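Local coordinates for protein auracyanin A (Chloroflexus aurantiacus, PDB 2AAN) that carries electrons through a single blue copper centre in a cupredoxin fold, probably accepting them from the membrane-bound alternative complex III, at residues G17-I21 and G42-T46; S25-L30 and N52-H58; Q57-I61 and A84-P88. All blocks are in the same frame, centred on the assembly; numbering follows the deposited sequence.

Contact 1 (G17-I21 and G42-T46)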
# COMPACT_ATOMS: atom_id res chain seq x y z
N GLY A 17 -1.58 13.43 16.91
CA GLY A 17 -0.30 12.98 17.26
C GLY A 17 0.10 11.71 16.53
O GLY A 17 -0.74 11.04 15.93
N PRO A 18 1.39 11.38 16.54
CA PRO A 18 1.79 10.22 15.74
C PRO A 18 1.13 8.90 16.18
O PRO A 18 1.07 8.58 17.38
CB PRO A 18 3.30 10.16 15.94
CG PRO A 18 3.68 11.51 16.36
CD PRO A 18 2.55 12.01 17.18
N VAL A 19 0.69 8.14 15.19
CA VAL A 19 0.05 6.85 15.41
C VAL A 19 0.62 5.78 14.50
O VAL A 19 1.18 6.07 13.42
CB VAL A 19 -1.45 6.90 15.17
CG1 VAL A 19 -2.11 7.81 16.17
CG2 VAL A 19 -1.77 7.29 13.68
N THR A 20 0.52 4.55 14.95
CA THR A 20 0.81 3.44 14.10
C THR A 20 -0.54 2.84 13.73
O THR A 20 -1.42 2.71 14.55
CB THR A 20 1.68 2.37 14.79
OG1 THR A 20 2.99 2.89 15.03
CG2 THR A 20 1.80 1.13 13.92
N ILE A 21 -0.68 2.47 12.47
CA ILE A 21 -1.83 1.70 12.04
C ILE A 21 -1.31 0.33 11.62
O ILE A 21 -0.42 0.21 10.77
CB ILE A 21 -2.55 2.36 10.88
CG1 ILE A 21 -3.19 3.67 11.34
CG2 ILE A 21 -3.62 1.42 10.33
CD1 ILE A 21 -3.65 4.50 10.19
N GLY A 42 -2.39 15.67 7.68
CA GLY A 42 -1.16 16.17 8.29
C GLY A 42 -0.64 15.29 9.43
O GLY A 42 0.48 15.49 9.90
N GLN A 43 -1.45 14.35 9.89
CA GLN A 43 -1.05 13.45 10.96
C GLN A 43 0.11 12.56 10.52
O GLN A 43 0.12 12.09 9.38
CB GLN A 43 -2.25 12.58 11.39
CG GLN A 43 -1.95 11.65 12.54
CD GLN A 43 -3.19 10.95 13.06
OE1 GLN A 43 -4.12 10.67 12.31
NE2 GLN A 43 -3.20 10.69 14.36
N THR A 44 1.06 12.32 11.44
CA THR A 44 2.14 11.35 11.22
C THR A 44 1.59 9.94 11.45
O THR A 44 1.16 9.60 12.58
CB THR A 44 3.39 11.59 12.13
OG1 THR A 44 3.90 12.91 11.92
CG2 THR A 44 4.51 10.60 11.81
N VAL A 45 1.59 9.16 10.37
CA VAL A 45 1.07 7.80 10.31
C VAL A 45 2.22 6.84 10.00
O VAL A 45 2.95 7.05 9.02
CB VAL A 45 0.02 7.63 9.16
CG1 VAL A 45 -0.59 6.17 9.20
CG2 VAL A 45 -1.05 8.69 9.24
N THR A 46 2.42 5.86 10.87
CA THR A 46 3.29 4.74 10.58
C THR A 46 2.37 3.55 10.24
O THR A 46 1.56 3.13 11.05
CB THR A 46 4.25 4.40 11.76
OG1 THR A 46 5.11 5.53 12.05
CG2 THR A 46 5.13 3.18 11.40
O HOH W 1 3.89 7.30 13.71
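Thr46 N gives its hydrogen to Val19 O over 2.8 Å, and Ile21 N gives its own to Thr46 O over 2.7 Å, so the amide and the carbonyl of Thr46 bond to two residues that flank Thr20, the signature of a parallel pair. This is the start of the edge strand in one sheet of the cupredoxin sandwich, paired in parallel with strand 44-46. The third backbone bond, Val19 N to Thr44 O at 3.0 Å, sets the register of Val19 beside Val45 and Thr20 beside Thr46. Thr44 O and Thr46 O each also receive a CA-H contact, from Pro18 and Thr20 respectively.

Ahead of the strand, the side chain of Gln43 extends the pairing: NE2 donates to Gly17 O at 2.9 Å, nearly straight at 167° and lying in the planes of both the carbonyl and the Gln43 amide. CG stands opposite the backbone N (chi1 -178°) and the chain runs on extended, which carries the amide across to Gly17. Its other end, OE1, is held by Ser40 N, so both ends of the amide are fixed and its flip is defined. NE2 also touches both methyls of Val19, CG1 the nearer, and the two side chains meet at about a right angle.

A water donates to Val19 O and bonds Thr46 OG1, whose second partner is Thr110 OG1 of strand 106-112 on the far side of strand 44-50. Val19 O therefore receives two hydrogens, one from the backbone and one from solvent.

On the Thr20 and Thr46 side, Thr20 OG1 lies 3.8 Å from Thr46 CB. Further in, where Val39 of strand 36-39 touches both Ile21 and Val45, Ile21 CD1 rests on Val45 CG1 at 3.6 Å.

Contact 2 (S25-L30 and N52-H58). With CU (copper (II) ion), chain B.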
# COMPACT_ATOMS: atom_id res chain seq x y z
N SER A 25 -1.87 -8.77 5.46
CA SER A 25 -2.57 -9.54 4.46
C SER A 25 -3.67 -10.34 5.20
O SER A 25 -3.53 -10.70 6.36
CB SER A 25 -1.63 -10.45 3.72
OG SER A 25 -1.19 -11.52 4.52
N LYS A 26 -4.74 -10.63 4.50
CA LYS A 26 -5.79 -11.48 5.05
C LYS A 26 -5.30 -12.90 4.84
O LYS A 26 -5.65 -13.57 3.88
CB LYS A 26 -7.09 -11.20 4.36
CG LYS A 26 -8.28 -11.91 5.00
CD LYS A 26 -9.47 -11.96 4.10
CE LYS A 26 -10.50 -12.98 4.59
NZ LYS A 26 -11.01 -12.56 5.90
N GLY A 27 -4.41 -13.34 5.72
CA GLY A 27 -3.81 -14.69 5.62
C GLY A 27 -3.17 -14.92 4.27
O GLY A 27 -2.31 -14.15 3.84
N GLU A 28 -3.61 -15.97 3.59
CA GLU A 28 -3.07 -16.34 2.30
C GLU A 28 -3.81 -15.69 1.12
O GLU A 28 -3.43 -15.88 -0.03
CB GLU A 28 -3.11 -17.86 2.14
CG GLU A 28 -2.29 -18.58 3.17
CD GLU A 28 -0.81 -18.29 3.06
OE1 GLU A 28 -0.12 -18.51 4.08
OE2 GLU A 28 -0.35 -17.83 1.97
N GLU A 29 -4.82 -14.88 1.41
CA GLU A 29 -5.65 -14.28 0.38
C GLU A 29 -4.97 -13.05 -0.24
O GLU A 29 -4.11 -12.44 0.38
CB GLU A 29 -6.98 -13.81 0.97
CG GLU A 29 -7.84 -14.94 1.50
CD GLU A 29 -8.28 -15.89 0.40
OE1 GLU A 29 -8.53 -15.43 -0.75
OE2 GLU A 29 -8.38 -17.10 0.69
N LEU A 30 -5.45 -12.67 -1.41
CA LEU A 30 -5.02 -11.49 -2.12
C LEU A 30 -5.91 -10.33 -1.64
O LEU A 30 -6.77 -9.84 -2.35
CB LEU A 30 -5.11 -11.71 -3.62
CG LEU A 30 -3.92 -12.41 -4.28
CD1 LEU A 30 -3.14 -13.42 -3.46
CD2 LEU A 30 -4.24 -12.93 -5.59
N ASN A 52 1.04 -11.86 6.48
CA ASN A 52 0.57 -13.07 7.16
C ASN A 52 0.62 -14.31 6.28
O ASN A 52 0.06 -15.34 6.63
CB ASN A 52 -0.85 -12.83 7.66
CG ASN A 52 -0.88 -11.82 8.78
OD1 ASN A 52 -0.20 -12.01 9.78
ND2 ASN A 52 -1.65 -10.75 8.63
N SER A 53 1.23 -14.20 5.12
CA SER A 53 1.47 -15.36 4.26
C SER A 53 2.95 -15.71 4.31
O SER A 53 3.82 -14.82 4.40
CB SER A 53 1.09 -15.07 2.81
OG SER A 53 1.48 -16.13 1.93
N ALA A 54 3.23 -17.00 4.20
CA ALA A 54 4.58 -17.52 4.17
C ALA A 54 5.07 -17.56 2.72
O ALA A 54 6.24 -17.73 2.48
CB ALA A 54 4.59 -18.92 4.76
N VAL A 55 4.16 -17.38 1.76
CA VAL A 55 4.46 -17.70 0.35
C VAL A 55 4.09 -16.60 -0.67
O VAL A 55 4.13 -16.81 -1.88
CB VAL A 55 3.77 -19.03 -0.03
CG1 VAL A 55 4.25 -20.15 0.91
CG2 VAL A 55 2.24 -18.91 0.03
N GLN A 56 3.77 -15.42 -0.17
CA GLN A 56 3.44 -14.32 -1.03
C GLN A 56 4.40 -13.25 -0.61
O GLN A 56 4.86 -13.26 0.55
CB GLN A 56 2.03 -13.89 -0.77
CG GLN A 56 1.01 -14.91 -1.16
CD GLN A 56 0.77 -14.94 -2.66
OE1 GLN A 56 1.30 -14.11 -3.41
NE2 GLN A 56 -0.07 -15.86 -3.08
N GLN A 57 4.73 -12.39 -1.57
CA GLN A 57 5.25 -11.06 -1.27
C GLN A 57 4.09 -10.11 -1.38
O GLN A 57 3.19 -10.35 -2.15
CB GLN A 57 6.43 -10.64 -2.19
CG GLN A 57 6.29 -11.08 -3.61
CD GLN A 57 7.41 -10.66 -4.49
OE1 GLN A 57 8.31 -9.92 -4.09
NE2 GLN A 57 7.36 -11.12 -5.73
N HIS A 58 4.13 -9.03 -0.62
CA HIS A 58 3.13 -7.97 -0.70
C HIS A 58 3.80 -6.63 -0.42
O HIS A 58 4.78 -6.55 0.32
CB HIS A 58 2.07 -8.12 0.38
CG HIS A 58 1.20 -9.34 0.25
ND1 HIS A 58 0.30 -9.50 -0.78
CD2 HIS A 58 1.09 -10.44 1.03
CE1 HIS A 58 -0.33 -10.66 -0.63
NE2 HIS A 58 0.11 -11.24 0.48
CU CU B . 0.13 -8.39 -2.51
O HOH W 2 -1.76 -13.20 1.36
O HOH W 3 -1.23 -17.29 -0.76
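His58 holds the copper through ND1 at 2.1 Å, while its other nitrogen, NE2, faces the 25-30 loop: it donates to a water 2.8 Å away, and Ser25 CB packs obliquely against the ring. That water also donates to Gly27 O and Glu29 O, so two carbonyls of the turn hold NE2 through it, which is likely to steady the orientation of the ring.

Ser25 ties the two loops together. Its OG, swung between backbone N and carbonyl carbon (chi1 72°), accepts from Asn52 N at 3.0 Å and donates to Gly27 O at 2.9 Å, whereas Ser25 O takes Asn52 ND2 on a lone pair, in plane and nearly straight. With an alanine here, Asn52 N is likely to lose this acceptor and Gly27 O one of its donors, weakening the tie to the type II' turn from Lys26 to Glu29.

Farther out, Glu28 OE2 receives the Ser53 hydroxyl at a very short 2.5 Å; Ser53 OG in turn accepts from Val55 N, an ST turn. A second water bridges Glu28 OE2, Glu28 O and Gln56 NE2.

The loop after strand 19-24 thus meets the one leading from strand 44-50 to strand 61-63, at the copper end of the sandwich, where Cys123, His128 and Met132 complete the site.

Contact 3 (Q57-I61 and A84-P88). With CU (copper (II) ion), chain B.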
# COMPACT_ATOMS: atom_id res chain seq x y z
N GLN A 57 4.73 -12.39 -1.57
CA GLN A 57 5.25 -11.06 -1.27
C GLN A 57 4.09 -10.11 -1.38
O GLN A 57 3.19 -10.35 -2.15
CB GLN A 57 6.43 -10.64 -2.19
CG GLN A 57 6.29 -11.08 -3.61
CD GLN A 57 7.41 -10.66 -4.49
OE1 GLN A 57 8.31 -9.92 -4.09
NE2 GLN A 57 7.36 -11.12 -5.73
N HIS A 58 4.13 -9.03 -0.62
CA HIS A 58 3.13 -7.97 -0.70
C HIS A 58 3.80 -6.63 -0.42
O HIS A 58 4.78 -6.55 0.32
CB HIS A 58 2.07 -8.12 0.38
CG HIS A 58 1.20 -9.34 0.25
ND1 HIS A 58 0.30 -9.50 -0.78
CD2 HIS A 58 1.09 -10.44 1.03
CE1 HIS A 58 -0.33 -10.66 -0.63
NE2 HIS A 58 0.11 -11.24 0.48
N ASN A 59 3.14 -5.58 -0.88
CA ASN A 59 3.45 -4.24 -0.39
C ASN A 59 2.17 -3.46 -0.12
O ASN A 59 1.06 -3.97 -0.31
CB ASN A 59 4.44 -3.51 -1.32
CG ASN A 59 3.96 -3.38 -2.75
OD1 ASN A 59 2.78 -3.41 -2.99
ND2 ASN A 59 4.89 -3.22 -3.71
N TRP A 60 2.35 -2.25 0.40
CA TRP A 60 1.25 -1.32 0.71
C TRP A 60 1.67 -0.00 0.14
O TRP A 60 2.63 0.58 0.64
CB TRP A 60 1.04 -1.19 2.22
CG TRP A 60 -0.11 -0.32 2.63
CD1 TRP A 60 -1.35 -0.72 2.94
CD2 TRP A 60 -0.07 1.10 2.86
NE1 TRP A 60 -2.15 0.36 3.27
CE2 TRP A 60 -1.38 1.49 3.26
CE3 TRP A 60 0.91 2.08 2.74
CZ2 TRP A 60 -1.72 2.81 3.52
CZ3 TRP A 60 0.56 3.39 3.00
CH2 TRP A 60 -0.72 3.75 3.41
N ILE A 61 0.99 0.41 -0.92
CA ILE A 61 1.32 1.62 -1.64
C ILE A 61 0.11 2.55 -1.65
O ILE A 61 -0.97 2.19 -2.11
CB ILE A 61 1.72 1.30 -3.10
CG1 ILE A 61 2.78 0.18 -3.18
CG2 ILE A 61 2.16 2.55 -3.86
CD1 ILE A 61 4.11 0.39 -2.48
N ALA A 84 12.77 -2.79 -7.66
CA ALA A 84 12.09 -1.50 -7.70
C ALA A 84 10.74 -1.55 -6.99
O ALA A 84 9.87 -0.71 -7.25
CB ALA A 84 11.86 -1.08 -9.13
N ASN A 85 10.55 -2.57 -6.15
CA ASN A 85 9.32 -2.74 -5.39
C ASN A 85 8.13 -2.85 -6.33
O ASN A 85 7.05 -2.43 -5.98
CB ASN A 85 9.14 -1.56 -4.39
CG ASN A 85 8.19 -1.89 -3.18
OD1 ASN A 85 7.72 -3.02 -3.00
ND2 ASN A 85 7.93 -0.89 -2.36
N TYR A 86 8.33 -3.43 -7.51
CA TYR A 86 7.26 -3.52 -8.50
C TYR A 86 6.57 -2.17 -8.63
O TYR A 86 5.34 -2.09 -8.64
CB TYR A 86 6.25 -4.60 -8.14
CG TYR A 86 6.86 -5.99 -8.08
CD1 TYR A 86 7.15 -6.58 -6.87
CD2 TYR A 86 7.15 -6.70 -9.24
CE1 TYR A 86 7.70 -7.87 -6.82
CE2 TYR A 86 7.70 -8.00 -9.20
CZ TYR A 86 7.98 -8.56 -7.96
OH TYR A 86 8.53 -9.82 -7.89
N LEU A 87 7.37 -1.12 -8.74
CA LEU A 87 6.82 0.24 -8.87
C LEU A 87 7.59 1.04 -9.89
O LEU A 87 8.76 0.77 -10.15
CB LEU A 87 6.93 0.97 -7.54
CG LEU A 87 5.88 0.67 -6.49
CD1 LEU A 87 6.28 1.45 -5.25
CD2 LEU A 87 4.49 1.07 -6.95
N PRO A 88 6.93 2.03 -10.49
CA PRO A 88 7.64 2.98 -11.35
C PRO A 88 8.52 3.94 -10.56
O PRO A 88 8.20 4.31 -9.41
CB PRO A 88 6.52 3.75 -12.03
CG PRO A 88 5.42 3.69 -11.09
CD PRO A 88 5.50 2.35 -10.38
CU CU B . 0.13 -8.39 -2.51
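Gln57 and Asn59 both swing their CG between backbone N and carbonyl carbon (chi1 38° and 58°), aiming two amides at the 84-88 loop. Beyond CG the Gln57 chain is extended, and NE2 donates to Tyr86 OH at 2.8 Å, somewhat bent at 147°. The amide stands almost upright to the phenol ring, with OE1 in plane at its edge, 3.5 Å from Tyr86 CE1.

Asn59 ND2 reaches Asn85 OD1 at 2.9 Å in an almost straight bond, but comes from above the acceptor's carbonyl plane; the two amides are turned steeply against each other. Asn59 OD1 is hydrogen-bonded to Thr124 N and Asn85 ND2 to Ser98 O, so both amides are gripped at each end. Asn59 thus joins the loop to the residue following the copper ligand Cys123, a second-shell position.

Deeper, Ile61 CD1 and Leu87 CD1 meet tip to tip at 3.7 Å.

The contact closes the loop between helix 67-80 and strand 94-97 onto the chain entering strand 61-63: Leu87 also touches Ile73 of the helix and Ile94 and Glu97 of the strand.

Contact 1 is a surface pairing of regular strands at the end of the sandwich remote from copper, held mainly by backbone bonds. Contacts 2 and 3 join irregular loops, so side-chain hydroxyls and amides do most of the bonding. They share Gln57 and His58, and the chain at 57-58 runs from one to the other: contact 2, partly buried, backs the metal-binding histidine through a water, while a short hydroxyl-carboxylate bond ties the loops farther out; contact 3, largely buried, combines an amide-amide and an amide-phenol bond with an isoleucine-leucine contact. The strands begun in contact 1 lead into the loops that meet in contact 2, about 25 Å away between centres.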